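Local coordinates for protein prolyl endopeptidase (Myxococcus xanthus, PDB 2BKL) that probably hydrolyses oligopeptides on the carboxyl side of proline, and more slowly alanine, as a serine peptidase of the prolyl oligopeptidase (S9A) family, at residues A629-Q632 against G636-A639; L608-A613 against M622-F627; L642-A647 against S664-S669; Y24-L27 against P33-Q36. One frame throughout, in Å; residues are numbered along the deposited sequence.

Interaction 1 of 4, residues A629-Q632 against G636-A639; sequences AAVQ and GNPA
A side-chain amide of the loop 636-639 hydrogen-bonds to a main-chain carbonyl in the last turn of helix 622-632, tying that helix end to the connection that leads into strand 641-646 of the alpha/beta-hydrolase domain. Asn637 ND2 donates to Val631 O at 3.1 Å, and the bond is nearly straight, with an N-H...O angle of 170°. The carbonyl oxygen lies almost in the amide plane of Asn637, whereas the nitrogen sits well above the carbonyl plane of Val631, 48° out of it. Asn637 holds CG anti to its own N (chi1 -177°), which carries the amide across to the helix. On the way ND2 passes Val631 CG1 at 3.5 Å, a methyl that flanks the bonded carbonyl. A second link is made by water: one molecule donates to Gln632 O, 2.8 Å away, and to Asn637 O, 2.9 Å away, so two successive carbonyls at the helix end are both joined to the loop. The other end of the amide is used as well. Asn637 OD1 accepts from Tyr605 N and, weakly, from Ala639 N, so the carboxamide is held at both its oxygen and its nitrogen and its rotation is fixed. Beyond the contact, Gln632 reaches Ala641 O with NE2 and Gln42 of helix 33-51 with OE1, which sets the helix end between the start of strand 641-646 and the N-terminal helix.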
loop_
_atom_site.group_PDB
_atom_site.type_symbol
_atom_site.label_atom_id
_atom_site.label_comp_id
_atom_site.label_asym_id
_atom_site.label_seq_id
_atom_site.Cartn_x
_atom_site.Cartn_y
_atom_site.Cartn_z
ATOM N N ALA A 629 -13.331 -5.588 21.756
ATOM C CA ALA A 629 -13.905 -5.582 23.087
ATOM C C ALA A 629 -15.225 -4.833 23.141
ATOM O O ALA A 629 -16.200 -5.317 23.704
ATOM C CB ALA A 629 -12.941 -4.972 24.068
ATOM N N ALA A 630 -15.285 -3.689 22.474
ATOM C CA ALA A 630 -16.505 -2.879 22.442
ATOM C C ALA A 630 -17.655 -3.619 21.729
ATOM O O ALA A 630 -18.792 -3.595 22.170
ATOM C CB ALA A 630 -16.217 -1.544 21.784
ATOM N N VAL A 631 -17.344 -4.296 20.634
ATOM C CA VAL A 631 -18.364 -5.011 19.876
ATOM C C VAL A 631 -18.846 -6.273 20.628
ATOM O O VAL A 631 -20.054 -6.544 20.703
ATOM C CB VAL A 631 -17.858 -5.331 18.458
ATOM C CG1 VAL A 631 -18.822 -6.222 17.724
ATOM C CG2 VAL A 631 -17.630 -4.042 17.687
ATOM N N GLN A 632 -17.907 -7.045 21.182
ATOM C CA GLN A 632 -18.261 -8.260 21.925
ATOM C C GLN A 632 -19.189 -7.936 23.080
ATOM O O GLN A 632 -20.111 -8.679 23.357
ATOM C CB GLN A 632 -17.023 -8.981 22.485
ATOM C CG GLN A 632 -16.183 -9.641 21.402
ATOM C CD GLN A 632 -14.942 -10.314 21.920
ATOM O OE1 GLN A 632 -14.507 -10.065 23.037
ATOM N NE2 GLN A 632 -14.335 -11.157 21.080
ATOM N N GLY A 636 -26.938 -6.426 23.673
ATOM C CA GLY A 636 -27.861 -6.821 22.639
ATOM C C GLY A 636 -27.260 -7.149 21.280
ATOM O O GLY A 636 -28.003 -7.275 20.305
ATOM N N ASN A 637 -25.934 -7.276 21.205
ATOM C CA ASN A 637 -25.295 -7.736 19.984
ATOM C C ASN A 637 -25.073 -9.248 20.022
ATOM O O ASN A 637 -24.233 -9.698 20.772
ATOM C CB ASN A 637 -23.926 -7.076 19.798
ATOM C CG ASN A 637 -23.290 -7.503 18.499
ATOM O OD1 ASN A 637 -23.996 -7.836 17.537
ATOM N ND2 ASN A 637 -21.950 -7.505 18.453
ATOM N N PRO A 638 -25.806 -10.000 19.204
ATOM C CA PRO A 638 -25.692 -11.466 19.194
ATOM C C PRO A 638 -24.701 -12.026 18.176
ATOM O O PRO A 638 -24.391 -13.227 18.221
ATOM C CB PRO A 638 -27.109 -11.889 18.823
ATOM C CG PRO A 638 -27.578 -10.826 17.888
ATOM C CD PRO A 638 -26.867 -9.543 18.288
ATOM N N ALA A 639 -24.200 -11.170 17.287
ATOM C CA ALA A 639 -23.328 -11.605 16.201
ATOM C C ALA A 639 -21.911 -11.837 16.681
ATOM O O ALA A 639 -21.413 -11.149 17.585
ATOM C CB ALA A 639 -23.329 -10.579 15.085
HETATM O O HOH W 1 -21.562 -10.400 21.625
#

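Interaction 2 of 4, residues L608-A613 against M622-F627; sequences LLMMAA and MHARKF
Strand 607-613, helix 622-632 and strand 641-646 form a beta-alpha-beta unit of the alpha/beta-hydrolase domain, and this apolar contact packs the helix against the first of its two strands. The axes of 608-613 and 622-627 run 9.0 Å apart at 149°, roughly antiparallel, as expected where the chain turns back from a strand into its crossover helix. The side chains of Leu608 and Met610 leave the strand toward the helix and converge on Phe627. The methyl Leu608 CD2 lies 3.9 Å from Phe627 CE2, oblique to the ring. In one of its two conformers Met610 is bent at chi2 and chi3 and touches with its terminal methyl: CE lies 3.6 Å from Phe627 CD2 and 4.1 Å from Ala624 CB, contacts that are tentative because the side chain is not fixed in one place. Both methyls meet the ring on its CD2-CE2 flank, from opposite sides of its plane, each obliquely. Phe627 reaches them with CG anti to its backbone N (chi1 -171°). The small side chain of Ala624 is consistent with the 6.7 Å between Met610 CA and Ala624 CA. Leu560 lies against both Met610 and Phe627. In the sheet, the strand is bordered by 552-556 and 641-646, while Arg625 of the helix packs on Val35, Trp38 and Met39 of helix 33-51.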
loop_
_atom_site.group_PDB
_atom_site.type_symbol
_atom_site.label_atom_id
_atom_site.label_comp_id
_atom_site.label_asym_id
_atom_site.label_seq_id
_atom_site.Cartn_x
_atom_site.Cartn_y
_atom_site.Cartn_z
ATOM N N LEU A 608 -18.266 -9.999 12.809
ATOM C CA LEU A 608 -17.012 -9.298 12.677
ATOM C C LEU A 608 -15.839 -10.239 12.805
ATOM O O LEU A 608 -15.757 -10.989 13.785
ATOM C CB LEU A 608 -16.928 -8.204 13.733
ATOM C CG LEU A 608 -15.644 -7.420 13.860
ATOM C CD1 LEU A 608 -15.375 -6.646 12.561
ATOM C CD2 LEU A 608 -15.710 -6.445 15.042
ATOM N N LEU A 609 -14.935 -10.224 11.822
ATOM C CA LEU A 609 -13.643 -10.893 11.909
ATOM C C LEU A 609 -12.542 -9.829 11.816
ATOM O O LEU A 609 -12.400 -9.160 10.803
ATOM C CB LEU A 609 -13.471 -11.917 10.789
ATOM C CG LEU A 609 -12.124 -12.633 10.661
ATOM C CD1 LEU A 609 -11.752 -13.343 11.959
ATOM C CD2 LEU A 609 -12.102 -13.602 9.479
ATOM N N MET A 610 -11.787 -9.669 12.904
ATOM C CA MET A 610 -10.687 -8.713 13.000
ATOM C C MET A 610 -9.432 -9.482 12.645
ATOM O O MET A 610 -9.063 -10.441 13.352
ATOM C CB MET A 610 -10.506 -8.323 14.462
ATOM C CG MET A 610 -11.205 -7.151 15.108
ATOM S SD MET A 610 -12.162 -6.126 14.132
ATOM C CE MET A 610 -11.389 -4.562 14.608
ATOM N N MET A 611 -8.717 -9.054 11.632
ATOM C CA MET A 611 -7.485 -9.709 11.210
ATOM C C MET A 611 -6.297 -8.855 11.600
ATOM O O MET A 611 -5.888 -7.916 10.898
ATOM C CB MET A 611 -7.474 -10.011 9.733
ATOM C CG MET A 611 -8.728 -10.667 9.309
ATOM S SD MET A 611 -8.822 -11.715 7.859
ATOM C CE MET A 611 -7.428 -12.889 8.053
ATOM N N ALA A 612 -5.713 -9.209 12.727
ATOM C CA ALA A 612 -4.616 -8.448 13.318
ATOM C C ALA A 612 -3.289 -9.154 13.088
ATOM O O ALA A 612 -3.225 -10.298 12.646
ATOM C CB ALA A 612 -4.867 -8.265 14.787
ATOM N N ALA A 613 -2.222 -8.405 13.328
ATOM C CA ALA A 613 -0.844 -8.849 13.143
ATOM C C ALA A 613 -0.060 -8.497 14.392
ATOM O O ALA A 613 -0.102 -7.349 14.851
ATOM C CB ALA A 613 -0.236 -8.175 11.947
ATOM N N MET A 622 -3.413 -1.909 19.083
ATOM C CA MET A 622 -4.382 -1.622 20.143
ATOM C C MET A 622 -5.779 -1.297 19.564
ATOM O O MET A 622 -6.777 -1.534 20.213
ATOM C CB MET A 622 -3.901 -0.502 21.071
ATOM C CG MET A 622 -3.907 0.897 20.485
ATOM S SD MET A 622 -5.502 1.676 20.634
ATOM C CE MET A 622 -5.161 3.355 20.164
ATOM N N HIS A 623 -5.846 -0.733 18.364
ATOM C CA HIS A 623 -7.115 -0.345 17.812
ATOM C C HIS A 623 -8.052 -1.540 17.686
ATOM O O HIS A 623 -9.198 -1.482 18.096
ATOM C CB HIS A 623 -6.962 0.296 16.417
ATOM C CG HIS A 623 -6.229 1.594 16.415
ATOM N ND1 HIS A 623 -6.847 2.802 16.657
ATOM C CD2 HIS A 623 -4.913 1.876 16.191
ATOM C CE1 HIS A 623 -5.950 3.769 16.561
ATOM N NE2 HIS A 623 -4.769 3.233 16.289
ATOM N N ALA A 624 -7.547 -2.634 17.136
ATOM C CA ALA A 624 -8.357 -3.826 16.949
ATOM C C ALA A 624 -8.763 -4.421 18.301
ATOM O O ALA A 624 -9.852 -4.917 18.466
ATOM C CB ALA A 624 -7.557 -4.826 16.123
ATOM N N ARG A 625 -7.882 -4.375 19.289
ATOM C CA ARG A 625 -8.240 -4.912 20.603
ATOM C C ARG A 625 -9.383 -4.137 21.235
ATOM O O ARG A 625 -10.360 -4.722 21.715
ATOM C CB ARG A 625 -7.048 -4.881 21.560
ATOM C CG ARG A 625 -5.832 -5.684 21.150
ATOM C CD ARG A 625 -4.828 -5.971 22.296
ATOM N NE ARG A 625 -4.056 -4.799 22.697
ATOM C CZ ARG A 625 -2.886 -4.410 22.201
ATOM N NH1 ARG A 625 -2.313 -5.067 21.217
ATOM N NH2 ARG A 625 -2.271 -3.333 22.698
ATOM N N LYS A 626 -9.263 -2.826 21.282
ATOM C CA LYS A 626 -10.309 -2.010 21.900
ATOM C C LYS A 626 -11.650 -2.146 21.155
ATOM O O LYS A 626 -12.718 -2.205 21.790
ATOM C CB LYS A 626 -9.896 -0.557 21.995
ATOM C CG LYS A 626 -8.695 -0.293 22.914
ATOM C CD LYS A 626 -8.695 1.097 23.518
ATOM C CE LYS A 626 -8.682 2.197 22.499
ATOM N NZ LYS A 626 -8.515 3.553 23.144
ATOM N N PHE A 627 -11.605 -2.162 19.821
ATOM C CA PHE A 627 -12.833 -2.234 19.052
ATOM C C PHE A 627 -13.501 -3.579 19.233
ATOM O O PHE A 627 -14.710 -3.622 19.414
ATOM C CB PHE A 627 -12.560 -1.928 17.578
ATOM C CG PHE A 627 -13.797 -1.758 16.741
ATOM C CD1 PHE A 627 -14.534 -0.591 16.817
ATOM C CD2 PHE A 627 -14.231 -2.772 15.876
ATOM C CE1 PHE A 627 -15.629 -0.390 16.002
ATOM C CE2 PHE A 627 -15.355 -2.593 15.084
ATOM C CZ PHE A 627 -16.060 -1.423 15.161
#

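Interaction 3 of 4, residues L642-A647 against S664-S669; sequences LLRIEA and SVDLYS
With CG anti to the backbone N (chi1 -175°) and the chain extended as far as NE, Arg644 stretches from the edge strand 641-646 toward helix 657-674, where Asp666, its CG beside the backbone N, turns its carboxylate to meet it. The result is a salt-bridge network of Arg644, Asp666 and Glu646, the first two buried, joining the last strand of the alpha/beta-hydrolase sheet to the C-terminal helix. Arg644 grips a single oxygen side-on with two nitrogens: NE lies 2.8 Å from Asp666 OD2, and NH2 lies 3.1 Å from the same atom. The first bond is the straighter, at 159°, and uses the anti lone pair of OD2; the second is more bent and comes from out of the carboxylate plane. OD2 itself stays within the guanidinium plane for both, although the two flat groups are turned 66° against each other. The remaining nitrogen serves the strand: Arg644 NH1 bonds Glu646 OE1, two residues on, at 2.8 Å, approaching from above that carboxylate. Two acids thus bracket the guanidinium at its edge, which would be expected to favour its positive charge. Asp666 OD1 has a salt bridge to Arg56 of helix 56-67, so this one carboxylate lies between two arginines. A leucine in place of Arg644 would probably leave Asp666 OD2 without its mate in the interior and set Glu646 free to turn. One helical turn beyond Asp666, Ser669 OG donates to Val665 O at 2.8 Å, and Ser669 N reaches that oxygen from the opposite face of its carbonyl plane.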
loop_
_atom_site.group_PDB
_atom_site.type_symbol
_atom_site.label_atom_id
_atom_site.label_comp_id
_atom_site.label_asym_id
_atom_site.label_seq_id
_atom_site.Cartn_x
_atom_site.Cartn_y
_atom_site.Cartn_z
ATOM N N LEU A 642 -14.663 -11.724 16.382
ATOM C CA LEU A 642 -13.466 -12.515 16.595
ATOM C C LEU A 642 -12.232 -11.693 16.366
ATOM O O LEU A 642 -12.201 -10.918 15.412
ATOM C CB LEU A 642 -13.459 -13.726 15.644
ATOM C CG LEU A 642 -14.671 -14.658 15.707
ATOM C CD1 LEU A 642 -14.610 -15.716 14.638
ATOM C CD2 LEU A 642 -14.796 -15.306 17.060
ATOM N N LEU A 643 -11.217 -11.868 17.206
ATOM C CA LEU A 643 -9.921 -11.259 17.016
ATOM C C LEU A 643 -8.902 -12.348 16.687
ATOM O O LEU A 643 -8.509 -13.120 17.549
ATOM C CB LEU A 643 -9.502 -10.482 18.281
ATOM C CG LEU A 643 -8.098 -9.861 18.248
ATOM C CD1 LEU A 643 -7.967 -8.785 17.192
ATOM C CD2 LEU A 643 -7.730 -9.284 19.619
ATOM N N ARG A 644 -8.489 -12.408 15.433
ATOM C CA ARG A 644 -7.479 -13.335 14.958
ATOM C C ARG A 644 -6.124 -12.629 14.866
ATOM O O ARG A 644 -6.017 -11.634 14.146
ATOM C CB ARG A 644 -7.898 -13.811 13.595
ATOM C CG ARG A 644 -7.018 -14.893 12.974
ATOM C CD ARG A 644 -7.286 -15.047 11.490
ATOM N NE ARG A 644 -6.612 -16.167 10.877
ATOM C CZ ARG A 644 -5.354 -16.170 10.445
ATOM N NH1 ARG A 644 -4.569 -15.122 10.552
ATOM N NH2 ARG A 644 -4.880 -17.275 9.900
ATOM N N ILE A 645 -5.102 -13.117 15.558
ATOM C CA ILE A 645 -3.819 -12.455 15.575
ATOM C C ILE A 645 -2.808 -13.292 14.816
ATOM O O ILE A 645 -2.481 -14.411 15.225
ATOM C CB ILE A 645 -3.357 -12.181 17.018
ATOM C CG1 ILE A 645 -4.435 -11.402 17.819
ATOM C CG2 ILE A 645 -1.997 -11.449 17.022
ATOM C CD1 ILE A 645 -4.102 -11.254 19.333
ATOM N N GLU A 646 -2.318 -12.776 13.704
ATOM C CA GLU A 646 -1.336 -13.505 12.918
ATOM C C GLU A 646 0.020 -13.415 13.590
ATOM O O GLU A 646 0.446 -12.330 13.974
ATOM C CB GLU A 646 -1.271 -12.895 11.524
ATOM C CG GLU A 646 -0.327 -13.564 10.534
ATOM C CD GLU A 646 -0.925 -14.751 9.810
ATOM O OE1 GLU A 646 -2.076 -14.650 9.326
ATOM O OE2 GLU A 646 -0.191 -15.759 9.643
ATOM N N ALA A 647 0.694 -14.557 13.705
ATOM C CA ALA A 647 1.988 -14.611 14.337
ATOM C C ALA A 647 3.109 -14.189 13.384
ATOM O O ALA A 647 3.018 -14.401 12.182
ATOM C CB ALA A 647 2.251 -16.009 14.865
ATOM N N SER A 664 -6.539 -17.036 4.332
ATOM C CA SER A 664 -7.622 -17.050 3.371
ATOM C C SER A 664 -8.642 -18.116 3.726
ATOM O O SER A 664 -9.819 -17.875 3.558
ATOM C CB SER A 664 -7.096 -17.253 1.939
ATOM O OG SER A 664 -6.390 -16.086 1.524
ATOM N N VAL A 665 -8.199 -19.293 4.180
ATOM C CA VAL A 665 -9.119 -20.324 4.620
ATOM C C VAL A 665 -10.003 -19.751 5.748
ATOM O O VAL A 665 -11.215 -19.940 5.771
ATOM C CB VAL A 665 -8.387 -21.624 5.081
ATOM C CG1 VAL A 665 -9.371 -22.603 5.701
ATOM C CG2 VAL A 665 -7.627 -22.280 3.905
ATOM N N ASP A 666 -9.373 -19.077 6.696
ATOM C CA ASP A 666 -10.085 -18.484 7.812
ATOM C C ASP A 666 -11.086 -17.433 7.352
ATOM O O ASP A 666 -12.223 -17.468 7.776
ATOM C CB ASP A 666 -9.100 -17.932 8.839
ATOM C CG ASP A 666 -8.450 -19.019 9.680
ATOM O OD1 ASP A 666 -8.874 -20.201 9.658
ATOM O OD2 ASP A 666 -7.494 -18.771 10.436
ATOM N N LEU A 667 -10.668 -16.511 6.500
ATOM C CA LEU A 667 -11.518 -15.448 5.997
ATOM C C LEU A 667 -12.718 -16.000 5.290
ATOM O O LEU A 667 -13.845 -15.652 5.625
ATOM C CB LEU A 667 -10.712 -14.549 5.044
ATOM C CG LEU A 667 -11.338 -13.206 4.641
ATOM C CD1 LEU A 667 -10.228 -12.245 4.123
ATOM C CD2 LEU A 667 -12.421 -13.343 3.627
ATOM N N TYR A 668 -12.503 -16.887 4.322
ATOM C CA TYR A 668 -13.606 -17.325 3.474
ATOM C C TYR A 668 -14.499 -18.325 4.202
ATOM O O TYR A 668 -15.718 -18.313 3.990
ATOM C CB TYR A 668 -13.137 -17.778 2.058
ATOM C CG TYR A 668 -12.757 -16.558 1.216
ATOM C CD1 TYR A 668 -13.742 -15.783 0.634
ATOM C CD2 TYR A 668 -11.427 -16.185 1.016
ATOM C CE1 TYR A 668 -13.426 -14.639 -0.111
ATOM C CE2 TYR A 668 -11.094 -15.045 0.245
ATOM C CZ TYR A 668 -12.118 -14.280 -0.312
ATOM O OH TYR A 668 -11.858 -13.129 -1.051
ATOM N N SER A 669 -13.953 -19.134 5.113
ATOM C CA SER A 669 -14.805 -19.995 5.923
ATOM C C SER A 669 -15.685 -19.189 6.914
ATOM O O SER A 669 -16.841 -19.535 7.099
ATOM C CB SER A 669 -14.016 -21.142 6.561
ATOM O OG SER A 669 -13.189 -20.724 7.628
#

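Interaction 4 of 4, residues Y24-L27 against P33-Q36; sequences YRWL and PEVQ
Apolar contact of Trp26 and Leu27 with Val35 folds the 3-10 turn 25-27 back on the first turn of helix 33-51, in the N-terminal part of the chain. Val35 straddles the turn with its two methyls. CG2 lies 3.7 Å from Trp26 CZ3, oblique to the ring, and packs 3.4 Å from Trp26 O; CG1, set anti to the backbone N (chi1 174°), faces Leu27 and is 3.9 Å from Leu27 O. Leu27 also covers one face of the indole, its CD2 standing 3.6 Å above the ring plane toward the rim. A second kind of contact joins the indole to an acid. Glu34, extended beyond CG, runs across Trp26 at about a right angle and brings CD to 3.6 Å from Trp26 CZ3, its carboxylate plane tilted 29° from the ring. Polar bonding is made with partners beyond the two segments: Arg7 forms a salt bridge with Glu34 OE2 and a cation-pi contact with Trp26, while Trp26 NE1 donates to Arg7 O. Replacing Trp26 by an alanine would probably open a gap beside Val35 and Glu34 and leave Arg7 without its cation-pi partner. The chemistry is therefore mixed: methyl groups close the inner side, and at the more exposed side the indole lies against both a carboxylate and the arginine that pairs with it, so the two charges are likely to offset each other beside the indole.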
loop_
_atom_site.group_PDB
_atom_site.type_symbol
_atom_site.label_atom_id
_atom_site.label_comp_id
_atom_site.label_asym_id
_atom_site.label_seq_id
_atom_site.Cartn_x
_atom_site.Cartn_y
_atom_site.Cartn_z
ATOM N N TYR A 24 -12.050 0.753 27.332
ATOM C CA TYR A 24 -11.051 -0.287 27.152
ATOM C C TYR A 24 -9.634 0.281 27.009
ATOM O O TYR A 24 -8.760 -0.373 26.486
ATOM C CB TYR A 24 -11.448 -1.177 25.958
ATOM C CG TYR A 24 -12.801 -1.773 26.176
ATOM C CD1 TYR A 24 -13.022 -2.692 27.185
ATOM C CD2 TYR A 24 -13.898 -1.343 25.438
ATOM C CE1 TYR A 24 -14.279 -3.219 27.417
ATOM C CE2 TYR A 24 -15.164 -1.847 25.680
ATOM C CZ TYR A 24 -15.347 -2.801 26.670
ATOM O OH TYR A 24 -16.613 -3.285 26.916
ATOM N N ARG A 25 -9.416 1.477 27.546
ATOM C CA ARG A 25 -8.086 2.087 27.634
ATOM C C ARG A 25 -6.996 1.113 28.107
ATOM O O ARG A 25 -5.864 1.145 27.610
ATOM C CB ARG A 25 -8.153 3.308 28.542
ATOM C CG ARG A 25 -6.811 3.966 28.863
ATOM C CD ARG A 25 -6.142 4.625 27.692
ATOM N NE ARG A 25 -6.956 5.687 27.169
ATOM C CZ ARG A 25 -7.118 6.885 27.713
ATOM N NH1 ARG A 25 -6.385 7.254 28.762
ATOM N NH2 ARG A 25 -7.962 7.758 27.183
ATOM N N TRP A 26 -7.314 0.240 29.056
ATOM C CA TRP A 26 -6.323 -0.658 29.615
ATOM C C TRP A 26 -5.711 -1.609 28.606
ATOM O O TRP A 26 -4.588 -2.070 28.794
ATOM C CB TRP A 26 -6.886 -1.408 30.848
ATOM C CG TRP A 26 -7.871 -2.505 30.581
ATOM C CD1 TRP A 26 -9.235 -2.397 30.475
ATOM C CD2 TRP A 26 -7.571 -3.893 30.431
ATOM N NE1 TRP A 26 -9.787 -3.635 30.240
ATOM C CE2 TRP A 26 -8.794 -4.577 30.223
ATOM C CE3 TRP A 26 -6.395 -4.637 30.442
ATOM C CZ2 TRP A 26 -8.857 -5.960 30.031
ATOM C CZ3 TRP A 26 -6.463 -6.010 30.244
ATOM C CH2 TRP A 26 -7.688 -6.654 30.045
ATOM N N LEU A 27 -6.443 -1.897 27.525
ATOM C CA LEU A 27 -5.916 -2.758 26.470
ATOM C C LEU A 27 -4.885 -2.103 25.577
ATOM O O LEU A 27 -4.286 -2.793 24.735
ATOM C CB LEU A 27 -7.056 -3.246 25.571
ATOM C CG LEU A 27 -8.054 -4.192 26.232
ATOM C CD1 LEU A 27 -9.216 -4.432 25.312
ATOM C CD2 LEU A 27 -7.381 -5.508 26.553
ATOM N N PRO A 33 1.131 -7.872 31.346
ATOM C CA PRO A 33 0.791 -9.297 31.254
ATOM C C PRO A 33 -0.707 -9.599 31.098
ATOM O O PRO A 33 -1.076 -10.561 30.428
ATOM C CB PRO A 33 1.341 -9.879 32.568
ATOM C CG PRO A 33 2.475 -9.002 32.873
ATOM C CD PRO A 33 2.031 -7.606 32.491
ATOM N N GLU A 34 -1.569 -8.804 31.720
ATOM C CA GLU A 34 -2.986 -9.065 31.617
ATOM C C GLU A 34 -3.440 -8.919 30.166
ATOM O O GLU A 34 -4.333 -9.633 29.731
ATOM C CB GLU A 34 -3.796 -8.123 32.491
ATOM C CG GLU A 34 -5.231 -8.565 32.667
ATOM C CD GLU A 34 -6.076 -7.582 33.446
ATOM O OE1 GLU A 34 -5.576 -6.500 33.852
ATOM O OE2 GLU A 34 -7.254 -7.916 33.653
ATOM N N VAL A 35 -2.857 -7.961 29.459
ATOM C CA VAL A 35 -3.231 -7.711 28.065
ATOM C C VAL A 35 -2.699 -8.866 27.197
ATOM O O VAL A 35 -3.431 -9.379 26.355
ATOM C CB VAL A 35 -2.720 -6.339 27.563
ATOM C CG1 VAL A 35 -2.994 -6.169 26.064
ATOM C CG2 VAL A 35 -3.311 -5.205 28.384
ATOM N N GLN A 36 -1.463 -9.302 27.419
ATOM C CA GLN A 36 -0.954 -10.464 26.680
ATOM C C GLN A 36 -1.795 -11.706 26.906
ATOM O O GLN A 36 -2.103 -12.421 25.955
ATOM C CB GLN A 36 0.504 -10.741 27.051
ATOM C CG GLN A 36 1.446 -9.668 26.560
ATOM C CD GLN A 36 1.628 -9.668 25.036
ATOM O OE1 GLN A 36 1.613 -10.731 24.385
ATOM N NE2 GLN A 36 1.819 -8.481 24.465
#

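Interactions 1 and 2 share helix 622-632 and touch where Val631 CG2 lies 4.1 Å from Leu608 CD2. Interactions 2 and 3 meet as neighbouring strands: Met610 N to Leu642 O and Ala612 N to Arg644 O, both 2.8 Å, are probable hydrogen bonds. Interaction 4 covers the outer side of that helix, with Arg625 NE 2.9 Å from Leu27 O and Ala630 CA 3.7 Å from Tyr24 CE2; it stays about 7 Å from interaction 3 at the nearest atoms. The bound Z-Ala-Pro lies about 13 Å from the Ala624 side chain; its pocket includes Ser533 and His651, the latter in the loop that follows strand 641-646 and precedes helix 657-674.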